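Local coordinates for protein EscN (Escherichia coli O127:H6, PDB 2OBL) that belongs to the ATP synthase alpha/beta family of P-loop proteins and probably serves as a component of a bacterial type III secretion system, at residues 72-77 against 214-219; 98-103 against 125-130; 105-110 against 169-174; 242-247 against 257-262. The protein carries 1 engineered substitution. All blocks are in the same frame, centred on the assembly; numbering follows the deposited sequence.

Interaction 1 of 4, residues 72-77 against 214-219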
loop_
_atom_site.group_PDB
_atom_site.type_symbol
_atom_site.label_atom_id
_atom_site.label_comp_id
_atom_site.label_asym_id
_atom_site.label_seq_id
_atom_site.Cartn_x
_atom_site.Cartn_y
_atom_site.Cartn_z
ATOM N N GLN A 72 5.341 9.247 -2.037
ATOM C CA GLN A 72 3.892 9.276 -1.900
ATOM C C GLN A 72 3.449 8.514 -0.660
ATOM O O GLN A 72 4.120 7.562 -0.243
ATOM C CB GLN A 72 3.262 8.617 -3.124
ATOM C CG GLN A 72 1.828 8.974 -3.376
ATOM C CD GLN A 72 1.265 8.264 -4.583
ATOM O OE1 GLN A 72 1.924 7.401 -5.164
ATOM N NE2 GLN A 72 0.025 8.586 -4.945
ATOM N N ARG A 73 2.332 8.961 -0.075
ATOM C CA ARG A 73 1.571 8.175 0.901
ATOM C C ARG A 73 0.356 7.580 0.201
ATOM O O ARG A 73 -0.472 8.315 -0.348
ATOM C CB ARG A 73 1.118 9.032 2.085
ATOM C CG ARG A 73 2.250 9.450 3.041
ATOM C CD ARG A 73 2.980 10.663 2.524
ATOM N NE ARG A 73 2.019 11.684 2.104
ATOM C CZ ARG A 73 1.479 12.592 2.913
ATOM N NH1 ARG A 73 1.839 12.652 4.194
ATOM N NH2 ARG A 73 0.598 13.459 2.433
ATOM N N ILE A 74 0.269 6.253 0.194
ATOM C CA ILE A 74 -0.735 5.537 -0.596
ATOM C C ILE A 74 -1.547 4.648 0.318
ATOM O O ILE A 74 -0.983 3.976 1.173
ATOM C CB ILE A 74 -0.023 4.613 -1.621
ATOM C CG1 ILE A 74 0.937 5.420 -2.505
ATOM C CG2 ILE A 74 -1.035 3.794 -2.431
ATOM C CD1 ILE A 74 2.179 4.636 -2.920
ATOM N N GLY A 75 -2.865 4.639 0.158
ATOM C CA GLY A 75 -3.693 3.727 0.944
ATOM C C GLY A 75 -4.196 2.584 0.076
ATOM O O GLY A 75 -4.512 2.785 -1.098
ATOM N N ILE A 76 -4.275 1.384 0.640
ATOM C CA ILE A 76 -4.961 0.287 -0.036
ATOM C C ILE A 76 -6.131 -0.101 0.870
ATOM O O ILE A 76 -5.922 -0.468 2.025
ATOM C CB ILE A 76 -4.048 -0.941 -0.245
ATOM C CG1 ILE A 76 -2.881 -0.583 -1.183
ATOM C CG2 ILE A 76 -4.881 -2.134 -0.782
ATOM C CD1 ILE A 76 -1.866 -1.728 -1.395
ATOM N N PHE A 77 -7.345 0.013 0.329
ATOM C CA PHE A 77 -8.588 -0.213 1.070
ATOM C C PHE A 77 -9.144 -1.568 0.618
ATOM O O PHE A 77 -9.358 -1.779 -0.571
ATOM C CB PHE A 77 -9.603 0.893 0.748
ATOM C CG PHE A 77 -9.222 2.253 1.291
ATOM C CD1 PHE A 77 -9.873 2.775 2.413
ATOM C CD2 PHE A 77 -8.206 2.997 0.700
ATOM C CE1 PHE A 77 -9.509 4.019 2.932
ATOM C CE2 PHE A 77 -7.846 4.246 1.217
ATOM C CZ PHE A 77 -8.493 4.746 2.339
ATOM N N SER A 214 14.489 8.195 0.309
ATOM C CA SER A 214 13.099 8.577 0.388
ATOM C C SER A 214 12.351 7.500 1.142
ATOM O O SER A 214 12.865 6.390 1.328
ATOM C CB SER A 214 12.503 8.671 -1.011
ATOM O OG SER A 214 12.627 7.426 -1.674
ATOM N N ILE A 215 11.140 7.841 1.571
ATOM C CA ILE A 215 10.208 6.864 2.111
ATOM C C ILE A 215 8.905 7.036 1.357
ATOM O O ILE A 215 8.271 8.105 1.397
ATOM C CB ILE A 215 9.927 7.067 3.623
ATOM C CG1 ILE A 215 11.215 6.953 4.448
ATOM C CG2 ILE A 215 8.869 6.084 4.110
ATOM C CD1 ILE A 215 10.987 7.221 5.914
ATOM N N THR A 216 8.532 5.985 0.649
ATOM C CA THR A 216 7.232 5.894 0.015
ATOM C C THR A 216 6.487 4.923 0.884
ATOM O O THR A 216 7.034 3.867 1.257
ATOM C CB THR A 216 7.356 5.333 -1.412
ATOM O OG1 THR A 216 8.283 6.132 -2.149
ATOM C CG2 THR A 216 5.998 5.332 -2.117
ATOM N N ALA A 217 5.253 5.263 1.242
ATOM C CA ALA A 217 4.570 4.475 2.244
ATOM C C ALA A 217 3.229 3.985 1.733
ATOM O O ALA A 217 2.515 4.723 1.067
ATOM C CB ALA A 217 4.403 5.280 3.521
ATOM N N ILE A 218 2.917 2.733 2.044
ATOM C CA ILE A 218 1.619 2.159 1.732
ATOM C C ILE A 218 0.976 1.749 3.037
ATOM O O ILE A 218 1.565 0.979 3.801
ATOM C CB ILE A 218 1.791 0.926 0.851
ATOM C CG1 ILE A 218 2.259 1.333 -0.547
ATOM C CG2 ILE A 218 0.507 0.122 0.769
ATOM C CD1 ILE A 218 2.665 0.111 -1.410
ATOM N N TYR A 219 -0.232 2.260 3.277
ATOM C CA TYR A 219 -0.998 1.973 4.498
ATOM C C TYR A 219 -2.266 1.225 4.129
ATOM O O TYR A 219 -3.037 1.698 3.284
ATOM C CB TYR A 219 -1.376 3.290 5.194
ATOM C CG TYR A 219 -0.194 4.163 5.518
ATOM C CD1 TYR A 219 0.511 3.989 6.708
ATOM C CD2 TYR A 219 0.236 5.153 4.623
ATOM C CE1 TYR A 219 1.609 4.777 7.014
ATOM C CE2 TYR A 219 1.344 5.947 4.913
ATOM C CZ TYR A 219 2.018 5.757 6.114
ATOM O OH TYR A 219 3.100 6.532 6.399
#

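Interaction 2 of 4, residues 98-103 against 125-130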
loop_
_atom_site.group_PDB
_atom_site.type_symbol
_atom_site.label_atom_id
_atom_site.label_comp_id
_atom_site.label_asym_id
_atom_site.label_seq_id
_atom_site.Cartn_x
_atom_site.Cartn_y
_atom_site.Cartn_z
ATOM N N ASP A 98 14.898 -0.057 -2.405
ATOM C CA ASP A 98 16.187 -0.582 -1.944
ATOM C C ASP A 98 15.977 -1.397 -0.673
ATOM O O ASP A 98 16.650 -2.403 -0.430
ATOM C CB ASP A 98 17.133 0.577 -1.622
ATOM C CG ASP A 98 17.499 1.399 -2.839
ATOM O OD1 ASP A 98 17.530 0.843 -3.957
ATOM O OD2 ASP A 98 17.764 2.608 -2.674
ATOM N N ILE A 99 15.040 -0.926 0.141
ATOM C CA ILE A 99 14.753 -1.494 1.455
ATOM C C ILE A 99 13.253 -1.454 1.689
ATOM O O ILE A 99 12.611 -0.451 1.402
ATOM C CB ILE A 99 15.394 -0.632 2.558
ATOM C CG1 ILE A 99 16.913 -0.519 2.359
ATOM C CG2 ILE A 99 15.051 -1.177 3.945
ATOM C CD1 ILE A 99 17.668 -1.743 2.794
ATOM N N ILE A 100 12.704 -2.538 2.220
ATOM C CA ILE A 100 11.293 -2.580 2.584
ATOM C C ILE A 100 11.181 -2.731 4.091
ATOM O O ILE A 100 11.790 -3.622 4.686
ATOM C CB ILE A 100 10.543 -3.755 1.902
ATOM C CG1 ILE A 100 10.686 -3.680 0.381
ATOM C CG2 ILE A 100 9.066 -3.728 2.283
ATOM C CD1 ILE A 100 10.293 -4.974 -0.308
ATOM N N VAL A 101 10.416 -1.838 4.712
ATOM C CA VAL A 101 10.113 -1.978 6.113
ATOM C C VAL A 101 8.633 -2.293 6.221
ATOM O O VAL A 101 7.792 -1.481 5.840
ATOM C CB VAL A 101 10.460 -0.704 6.904
ATOM C CG1 VAL A 101 10.091 -0.858 8.366
ATOM C CG2 VAL A 101 11.943 -0.370 6.737
ATOM N N LEU A 102 8.340 -3.480 6.738
ATOM C CA LEU A 102 6.978 -3.970 6.878
ATOM C C LEU A 102 6.547 -3.884 8.329
ATOM O O LEU A 102 7.322 -4.202 9.241
ATOM C CB LEU A 102 6.899 -5.422 6.410
ATOM C CG LEU A 102 6.655 -5.664 4.925
ATOM C CD1 LEU A 102 7.122 -7.038 4.510
ATOM C CD2 LEU A 102 5.164 -5.518 4.629
ATOM N N ALA A 103 5.325 -3.411 8.542
ATOM C CA ALA A 103 4.714 -3.460 9.843
ATOM C C ALA A 103 3.482 -4.321 9.690
ATOM O O ALA A 103 2.520 -3.943 8.988
ATOM C CB ALA A 103 4.351 -2.077 10.338
ATOM N N SER A 125 15.761 -10.484 2.237
ATOM C CA SER A 125 17.088 -9.952 2.493
ATOM C C SER A 125 17.157 -8.436 2.510
ATOM O O SER A 125 18.108 -7.870 3.050
ATOM C CB SER A 125 18.084 -10.496 1.474
ATOM O OG SER A 125 18.453 -11.814 1.835
ATOM N N LYS A 126 16.170 -7.780 1.900
ATOM C CA LYS A 126 16.095 -6.314 1.967
ATOM C C LYS A 126 14.928 -5.807 2.811
ATOM O O LYS A 126 14.602 -4.614 2.771
ATOM C CB LYS A 126 16.038 -5.698 0.573
ATOM C CG LYS A 126 14.797 -6.020 -0.217
ATOM C CD LYS A 126 14.847 -5.295 -1.554
ATOM C CE LYS A 126 13.593 -5.533 -2.378
ATOM N NZ LYS A 126 13.741 -4.838 -3.688
ATOM N N CYS A 127 14.330 -6.709 3.584
ATOM C CA CYS A 127 13.190 -6.383 4.440
ATOM C C CYS A 127 13.558 -6.283 5.913
ATOM O O CYS A 127 14.379 -7.048 6.425
ATOM C CB CYS A 127 12.097 -7.456 4.312
ATOM S SG CYS A 127 11.161 -7.472 2.768
ATOM N N VAL A 128 12.927 -5.339 6.595
ATOM C CA VAL A 128 12.832 -5.391 8.048
ATOM C C VAL A 128 11.378 -5.700 8.386
ATOM O O VAL A 128 10.461 -5.022 7.915
ATOM C CB VAL A 128 13.256 -4.061 8.708
ATOM C CG1 VAL A 128 13.252 -4.217 10.227
ATOM C CG2 VAL A 128 14.638 -3.642 8.227
ATOM N N LEU A 129 11.161 -6.748 9.174
ATOM C CA LEU A 129 9.813 -7.247 9.425
ATOM C C LEU A 129 9.393 -6.941 10.856
ATOM O O LEU A 129 9.781 -7.656 11.782
ATOM C CB LEU A 129 9.780 -8.760 9.190
ATOM C CG LEU A 129 10.299 -9.211 7.823
ATOM C CD1 LEU A 129 10.516 -10.722 7.800
ATOM C CD2 LEU A 129 9.324 -8.808 6.746
ATOM N N VAL A 130 8.633 -5.859 11.041
ATOM C CA VAL A 130 8.114 -5.507 12.353
ATOM C C VAL A 130 6.775 -6.222 12.524
ATOM O O VAL A 130 5.805 -5.939 11.822
ATOM C CB VAL A 130 7.924 -3.991 12.509
ATOM C CG1 VAL A 130 7.346 -3.674 13.904
ATOM C CG2 VAL A 130 9.249 -3.259 12.266
#

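Interaction 3 of 4, residues 105-110 against 169-174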
loop_
_atom_site.group_PDB
_atom_site.type_symbol
_atom_site.label_atom_id
_atom_site.label_comp_id
_atom_site.label_asym_id
_atom_site.label_seq_id
_atom_site.Cartn_x
_atom_site.Cartn_y
_atom_site.Cartn_z
ATOM N N ILE A 105 0.615 -5.761 11.730
ATOM C CA ILE A 105 0.002 -5.442 13.009
ATOM C C ILE A 105 -1.380 -6.070 13.200
ATOM O O ILE A 105 -2.296 -5.882 12.390
ATOM C CB ILE A 105 -0.131 -3.893 13.179
ATOM C CG1 ILE A 105 1.241 -3.197 12.988
ATOM C CG2 ILE A 105 -0.824 -3.552 14.518
ATOM C CD1 ILE A 105 1.186 -1.666 13.071
ATOM N N GLY A 106 -1.531 -6.815 14.285
ATOM C CA GLY A 106 -2.854 -7.174 14.797
ATOM C C GLY A 106 -3.518 -8.426 14.251
ATOM O O GLY A 106 -4.661 -8.726 14.608
ATOM N N GLU A 107 -2.826 -9.150 13.377
ATOM C CA GLU A 107 -3.381 -10.410 12.854
ATOM C C GLU A 107 -2.857 -11.597 13.657
ATOM O O GLU A 107 -1.968 -11.448 14.494
ATOM C CB GLU A 107 -3.071 -10.598 11.357
ATOM C CG GLU A 107 -3.405 -9.409 10.456
ATOM C CD GLU A 107 -4.879 -9.235 10.172
ATOM O OE1 GLU A 107 -5.649 -10.217 10.307
ATOM O OE2 GLU A 107 -5.276 -8.096 9.801
ATOM N N ARG A 108 -3.422 -12.776 13.416
ATOM C CA ARG A 108 -2.929 -13.985 14.074
ATOM C C ARG A 108 -1.663 -14.491 13.393
ATOM O O ARG A 108 -1.411 -14.180 12.231
ATOM C CB ARG A 108 -4.000 -15.072 14.065
ATOM C CG ARG A 108 -5.147 -14.793 15.013
ATOM C CD ARG A 108 -6.211 -15.865 14.914
ATOM N NE ARG A 108 -6.742 -15.990 13.558
ATOM C CZ ARG A 108 -6.511 -17.025 12.752
ATOM N NH1 ARG A 108 -5.750 -18.036 13.164
ATOM N NH2 ARG A 108 -7.048 -17.051 11.535
ATOM N N GLY A 109 -0.878 -15.294 14.110
ATOM C CA GLY A 109 0.349 -15.854 13.556
ATOM C C GLY A 109 0.136 -16.554 12.226
ATOM O O GLY A 109 0.978 -16.492 11.327
ATOM N N ARG A 110 -1.004 -17.217 12.097
ATOM C CA ARG A 110 -1.343 -17.916 10.872
ATOM C C ARG A 110 -1.308 -16.988 9.655
ATOM O O ARG A 110 -0.714 -17.320 8.629
ATOM C CB ARG A 110 -2.720 -18.564 11.023
ATOM C CG ARG A 110 -3.253 -19.169 9.763
ATOM C CD ARG A 110 -4.522 -19.948 10.044
ATOM N NE ARG A 110 -4.960 -20.668 8.857
ATOM C CZ ARG A 110 -5.690 -20.132 7.886
ATOM N NH1 ARG A 110 -6.039 -20.869 6.840
ATOM N NH2 ARG A 110 -6.071 -18.863 7.961
ATOM N N VAL A 169 -3.137 0.175 9.021
ATOM C CA VAL A 169 -3.366 1.348 9.843
ATOM C C VAL A 169 -4.628 1.122 10.678
ATOM O O VAL A 169 -4.744 1.642 11.783
ATOM C CB VAL A 169 -3.397 2.658 9.008
ATOM C CG1 VAL A 169 -4.615 2.722 8.099
ATOM C CG2 VAL A 169 -3.325 3.876 9.942
ATOM N N THR A 170 -5.563 0.324 10.147
ATOM C CA THR A 170 -6.790 -0.002 10.885
ATOM C C THR A 170 -6.500 -0.658 12.237
ATOM O O THR A 170 -7.048 -0.259 13.266
ATOM C CB THR A 170 -7.674 -0.938 10.049
ATOM O OG1 THR A 170 -8.046 -0.264 8.839
ATOM C CG2 THR A 170 -8.930 -1.350 10.842
ATOM N N ARG A 171 -5.642 -1.673 12.241
ATOM C CA ARG A 171 -5.361 -2.388 13.494
ATOM C C ARG A 171 -4.390 -1.631 14.377
ATOM O O ARG A 171 -4.446 -1.749 15.615
ATOM C CB ARG A 171 -4.913 -3.827 13.225
ATOM C CG ARG A 171 -6.041 -4.675 12.626
ATOM C CD ARG A 171 -5.748 -6.164 12.735
ATOM N NE ARG A 171 -6.600 -6.967 11.854
ATOM C CZ ARG A 171 -7.724 -7.549 12.245
ATOM N NH1 ARG A 171 -8.131 -7.419 13.503
ATOM N NH2 ARG A 171 -8.433 -8.279 11.382
ATOM N N TYR A 172 -3.535 -0.815 13.757
ATOM C CA TYR A 172 -2.733 0.127 14.518
ATOM C C TYR A 172 -3.671 1.037 15.312
ATOM O O TYR A 172 -3.459 1.280 16.507
ATOM C CB TYR A 172 -1.863 1.023 13.617
ATOM C CG TYR A 172 -1.590 2.336 14.315
ATOM C CD1 TYR A 172 -0.601 2.431 15.292
ATOM C CD2 TYR A 172 -2.359 3.470 14.050
ATOM C CE1 TYR A 172 -0.381 3.607 15.974
ATOM C CE2 TYR A 172 -2.141 4.655 14.725
ATOM C CZ TYR A 172 -1.149 4.715 15.694
ATOM O OH TYR A 172 -0.932 5.889 16.373
ATOM N N ALA A 173 -4.691 1.555 14.631
ATOM C CA ALA A 173 -5.620 2.520 15.256
ATOM C C ALA A 173 -6.432 1.892 16.386
ATOM O O ALA A 173 -6.719 2.543 17.398
ATOM C CB ALA A 173 -6.539 3.138 14.208
ATOM N N ARG A 174 -6.816 0.630 16.216
ATOM C CA ARG A 174 -7.566 -0.056 17.256
ATOM C C ARG A 174 -6.672 -0.251 18.480
ATOM O O ARG A 174 -7.130 -0.108 19.609
ATOM C CB ARG A 174 -8.090 -1.397 16.756
ATOM C CG ARG A 174 -9.208 -1.243 15.723
ATOM C CD ARG A 174 -9.541 -2.599 15.131
ATOM N NE ARG A 174 -10.517 -2.486 14.054
ATOM C CZ ARG A 174 -10.867 -3.501 13.271
ATOM N NH1 ARG A 174 -10.320 -4.700 13.458
ATOM N NH2 ARG A 174 -11.772 -3.325 12.314
#

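Interaction 4 of 4, residues 242-247 against 257-262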
loop_
_atom_site.group_PDB
_atom_site.type_symbol
_atom_site.label_atom_id
_atom_site.label_comp_id
_atom_site.label_asym_id
_atom_site.label_seq_id
_atom_site.Cartn_x
_atom_site.Cartn_y
_atom_site.Cartn_z
ATOM N N GLY A 242 -2.792 9.018 -2.659
ATOM C CA GLY A 242 -3.322 8.073 -3.632
ATOM C C GLY A 242 -4.033 6.973 -2.884
ATOM O O GLY A 242 -3.736 6.728 -1.718
ATOM N N HIS A 243 -4.967 6.311 -3.542
ATOM C CA HIS A 243 -5.671 5.231 -2.895
ATOM C C HIS A 243 -6.050 4.166 -3.918
ATOM O O HIS A 243 -6.482 4.469 -5.048
ATOM C CB HIS A 243 -6.903 5.757 -2.127
ATOM C CG HIS A 243 -7.887 6.471 -2.992
ATOM N ND1 HIS A 243 -7.709 7.775 -3.403
ATOM C CD2 HIS A 243 -9.053 6.060 -3.540
ATOM C CE1 HIS A 243 -8.716 8.131 -4.176
ATOM N NE2 HIS A 243 -9.549 7.112 -4.272
ATOM N N ILE A 244 -5.875 2.919 -3.504
ATOM C CA ILE A 244 -6.169 1.770 -4.328
ATOM C C ILE A 244 -7.287 1.019 -3.620
ATOM O O ILE A 244 -7.149 0.654 -2.453
ATOM C CB ILE A 244 -4.947 0.848 -4.409
ATOM C CG1 ILE A 244 -3.762 1.583 -5.039
ATOM C CG2 ILE A 244 -5.268 -0.435 -5.172
ATOM C CD1 ILE A 244 -4.055 2.127 -6.424
ATOM N N VAL A 245 -8.370 0.758 -4.325
ATOM C CA VAL A 245 -9.528 0.128 -3.691
ATOM C C VAL A 245 -9.778 -1.254 -4.269
ATOM O O VAL A 245 -9.926 -1.398 -5.489
ATOM C CB VAL A 245 -10.780 0.981 -3.883
ATOM C CG1 VAL A 245 -12.010 0.260 -3.317
ATOM C CG2 VAL A 245 -10.576 2.352 -3.236
ATOM N N LEU A 246 -9.838 -2.261 -3.401
ATOM C CA LEU A 246 -10.141 -3.628 -3.840
ATOM C C LEU A 246 -11.587 -3.921 -3.503
ATOM O O LEU A 246 -12.074 -3.494 -2.457
ATOM C CB LEU A 246 -9.253 -4.640 -3.113
ATOM C CG LEU A 246 -7.764 -4.343 -3.094
ATOM C CD1 LEU A 246 -6.969 -5.557 -2.545
ATOM C CD2 LEU A 246 -7.285 -3.978 -4.489
ATOM N N THR A 247 -12.269 -4.672 -4.363
ATOM C CA THR A 247 -13.688 -4.930 -4.157
ATOM C C THR A 247 -14.035 -6.401 -4.177
ATOM O O THR A 247 -13.436 -7.183 -4.918
ATOM C CB THR A 247 -14.562 -4.223 -5.215
ATOM O OG1 THR A 247 -14.268 -4.758 -6.517
ATOM C CG2 THR A 247 -14.326 -2.714 -5.198
ATOM N N PRO A 257 -5.220 -8.635 -9.576
ATOM C CA PRO A 257 -5.648 -7.912 -8.356
ATOM C C PRO A 257 -7.046 -7.320 -8.496
ATOM O O PRO A 257 -7.384 -6.834 -9.568
ATOM C CB PRO A 257 -4.623 -6.773 -8.249
ATOM C CG PRO A 257 -3.396 -7.314 -8.960
ATOM C CD PRO A 257 -3.965 -8.081 -10.122
ATOM N N ALA A 258 -7.842 -7.332 -7.419
ATOM C CA ALA A 258 -9.254 -6.962 -7.495
ATOM C C ALA A 258 -9.448 -5.454 -7.379
ATOM O O ALA A 258 -10.314 -4.984 -6.637
ATOM C CB ALA A 258 -10.058 -7.688 -6.421
ATOM N N ILE A 259 -8.648 -4.711 -8.132
ATOM C CA ILE A 259 -8.629 -3.265 -8.032
ATOM C C ILE A 259 -9.752 -2.644 -8.861
ATOM O O ILE A 259 -9.827 -2.837 -10.076
ATOM C CB ILE A 259 -7.285 -2.680 -8.511
ATOM C CG1 ILE A 259 -6.112 -3.229 -7.684
ATOM C CG2 ILE A 259 -7.344 -1.172 -8.458
ATOM C CD1 ILE A 259 -4.724 -2.982 -8.343
ATOM N N ASP A 260 -10.617 -1.886 -8.206
ATOM C CA ASP A 260 -11.628 -1.135 -8.938
ATOM C C ASP A 260 -10.990 0.159 -9.400
ATOM O O ASP A 260 -10.727 1.052 -8.598
ATOM C CB ASP A 260 -12.831 -0.848 -8.039
ATOM C CG ASP A 260 -13.986 -0.200 -8.794
ATOM O OD1 ASP A 260 -13.774 0.859 -9.415
ATOM O OD2 ASP A 260 -15.105 -0.753 -8.756
ATOM N N ILE A 261 -10.738 0.268 -10.696
ATOM C CA ILE A 261 -9.995 1.429 -11.203
ATOM C C ILE A 261 -10.745 2.750 -10.964
ATOM O O ILE A 261 -10.133 3.769 -10.630
ATOM C CB ILE A 261 -9.645 1.240 -12.697
ATOM C CG1 ILE A 261 -8.927 -0.104 -12.903
ATOM C CG2 ILE A 261 -8.817 2.433 -13.233
ATOM C CD1 ILE A 261 -7.524 -0.193 -12.301
ATOM N N GLY A 262 -12.068 2.723 -11.116
ATOM C CA GLY A 262 -12.871 3.944 -11.028
ATOM C C GLY A 262 -12.951 4.504 -9.616
ATOM O O GLY A 262 -13.236 5.694 -9.422
HETATM O O HOH W 1 -15.675 -3.257 -8.342
#

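Interaction 1 of 4, residues 72-77 against 214-219
Gln72 begins the pairing just ahead of its strand, its carbonyl O taking the backbone N of Ala217 at 3.0 Å, while CG2 of Thr216 lies 3.5 Å from the same Gln72 O. The hydroxyl of Thr216 turns to the backbone N of Gly71, which leaves the methyl to face the segment 72-77. At Arg73 the aliphatic root does the touching: CG sits at the edge of the Tyr219 ring, 4.1 Å from CE2, near the ring plane. Bends at chi2 (83°) and chi3 then carry the guanidinium away from the ring to a salt bridge with Asp241 and a hydrogen bond to the carbonyl of Leu204. Ile74 bonds through both its N and its O, which belong to successive peptide groups: the N gives to Ala217 O (2.9 Å) and the O receives Tyr219 N (2.8 Å). On the sheet face that it shares with Ile218, Ile74 CD1 reaches both CG2 of Thr216 and CG1 of Ile218. Gly75 brings its CA close to Tyr219 O, at 3.2 Å, in a CA-H...O contact. Ile76 adds the last backbone bond, from its N to Tyr219 O at 2.9 Å, and rests CD1 on CG2 of Ile218 at 3.7 Å. Helix 84-94 covers this isoleucine face through Leu88 and Ile91. Four backbone bonds between strands running 21° apart, with buried aliphatic side chains packed under a helix, are typical of the parallel core sheet of P-loop folds; here strand 73-78 leads into the probable Walker A loop.

Interaction 2 of 4, residues 98-103 against 125-130
Ile100 pairs with Cys127 in a beta-alpha-beta crossover, in which parallel strands 99-105 and 127-132 lie side by side and the chain between them passes through helices 109-116 and 121-124. The strand directions differ by only 9°, and four backbone hydrogen bonds join them. Ile100 N bonds to Lys126 O, and Ile100 O receives Val128 N at 2.8 Å; Leu102 repeats the pattern, giving its N to Val128 O in a nearly straight bond (170°) and its O to Val130 N. On the face carrying Ile100 and Leu102, SG of Cys127 touches CB of Ile100 at 3.9 Å. Leu102 and Leu129 run alongside each other off this same face, with CD1 of Leu102 only 3.6 Å from CD2 of Leu129. Lys126 sets the start of the pair. With chi1 at 66° its CG stands between backbone N and carbonyl carbon, and the extended chain beyond runs along Asp98 O, CB at 3.5 Å and CD at 3.6 Å from that oxygen. Its CE then meets CD1 of Ile100, and the ammonium group ends on the carbonyl of Ala97. Helix 109-116 packs on the leucine face through Phe115 and Leu116, helix 138-156 covers the opposite face, where Ala103 and Val130 meet Ala148 and Ala144, and strand 161-167 continues the sheet beyond 99-105.

Interaction 3 of 4, residues 105-110 against 169-174
The Glu107 and Arg171 side chains meet nearly perpendicular, with their flat groups 88° apart, and a salt bridge joins them. One hydrogen bond carries it: NE of Arg171 reaches OE2 of Glu107 at 2.7 Å, with a bent N-H...O angle of 143°. OE2 lies off the guanidinium edge but somewhat tilted from its plane, and NE meets OE2 from well above the carboxylate plane, so the two groups do not form a paired, coplanar bridge. Arg171 stretches to this point with its chain extended from CG to NE, while the glutamate folds back through a bend at chi2 (-75°). On the way the arginine passes over the backbone of the segment 105-110: its CB lies 3.4 Å from Ile105 O and its CD 3.4 Å from Gly106 O. Gly106, with no side chain, leaves room for this passage. Deeper down, Ile105 lies along the root of Tyr172; CD1 of Ile105 meets CB of Tyr172 at 4.1 Å, and the tyrosine hydroxyl goes on to Ser199. Leu222 of strand 214-222 touches both partners of the salt bridge. Glu107 also lies near the probable Walker A loop. The arrangement ties the end of strand 99-105 to helix 169-182, and the Gly-Glu-Arg sequence of 106-108 resembles that following the corresponding strand in F1-type relatives.

Interaction 4 of 4, residues 242-247 against 257-262
Chi1 of Thr247, near +64°, leaves OG1 flanked by both backbone bonds and turns CG2 toward Asp260, whose CG, anti to the backbone N (chi1 -174°), sends the carboxylate toward the water held by the threonine hydroxyl. The methyl CG2 of Thr247 thus packs on CB of Asp260 at 3.7 Å, while that water bridges the polar ends, 2.8 Å from Thr247 OG1 and donating to Asp260 OD2 at 2.6 Å. Thr247 OG1 also caps the helix 248-251 by accepting from the backbone N of Leu250. Two backbone bonds hold the chains themselves: Asp260 N to Val245 O at 2.8 Å, and Thr247 N to Ala258 O at 3.0 Å. They flank Leu246 and Ile259, whose backbones form a single beta bridge. Ala258 is the centre of an inverse gamma turn just after the cis peptide that precedes Pro257, and the carbonyl O of Ala258 that accepts from Thr247 N also lies 3.1 Å from CA of Leu246. On the apolar side, Ile259 CG1 packs against two neighbouring groups, CD2 of Leu246 at 3.5 Å, tighter than usual carbon contact, and CG2 of Ile244 at 3.9 Å. Ile259 also leans on Ala61 and Ile62 of helix 60-65, and Leu246 on Val82 of the probable P-loop. The contact therefore joins a buried aliphatic seam to a hydrated polar edge: backbone bonds satisfy peptide groups beside buried side chains, and the Asp260 carboxylate, with a donating water at OD2 and a weak bond from Leu263 N at OD1, is probably ionised.

Interactions 1, 2 and 4 all reach one mixed sheet, and interaction 3 lies where the end of strand 99-105 meets a helix. Interaction 1 is innermost, its centre about 5 Å from that of the chain; interaction 2, its centre about 14 Å from the chain's, is a comparable parallel pairing toward one side of the sheet, its start more solvent-exposed. Interactions 1 and 4 touch directly: probable backbone bonds from Gly75 and Phe77 to Ile244 make strands 73-78 and 242-245 neighbours. The segments of interactions 2 and 3 adjoin in sequence. Chemistry follows place: the two strand pairs rest on backbone bonds and aliphatic packing, while 105-110 with 169-174 combines an ion pair with apolar packing and 242-247 with 257-262 adds a water bridge.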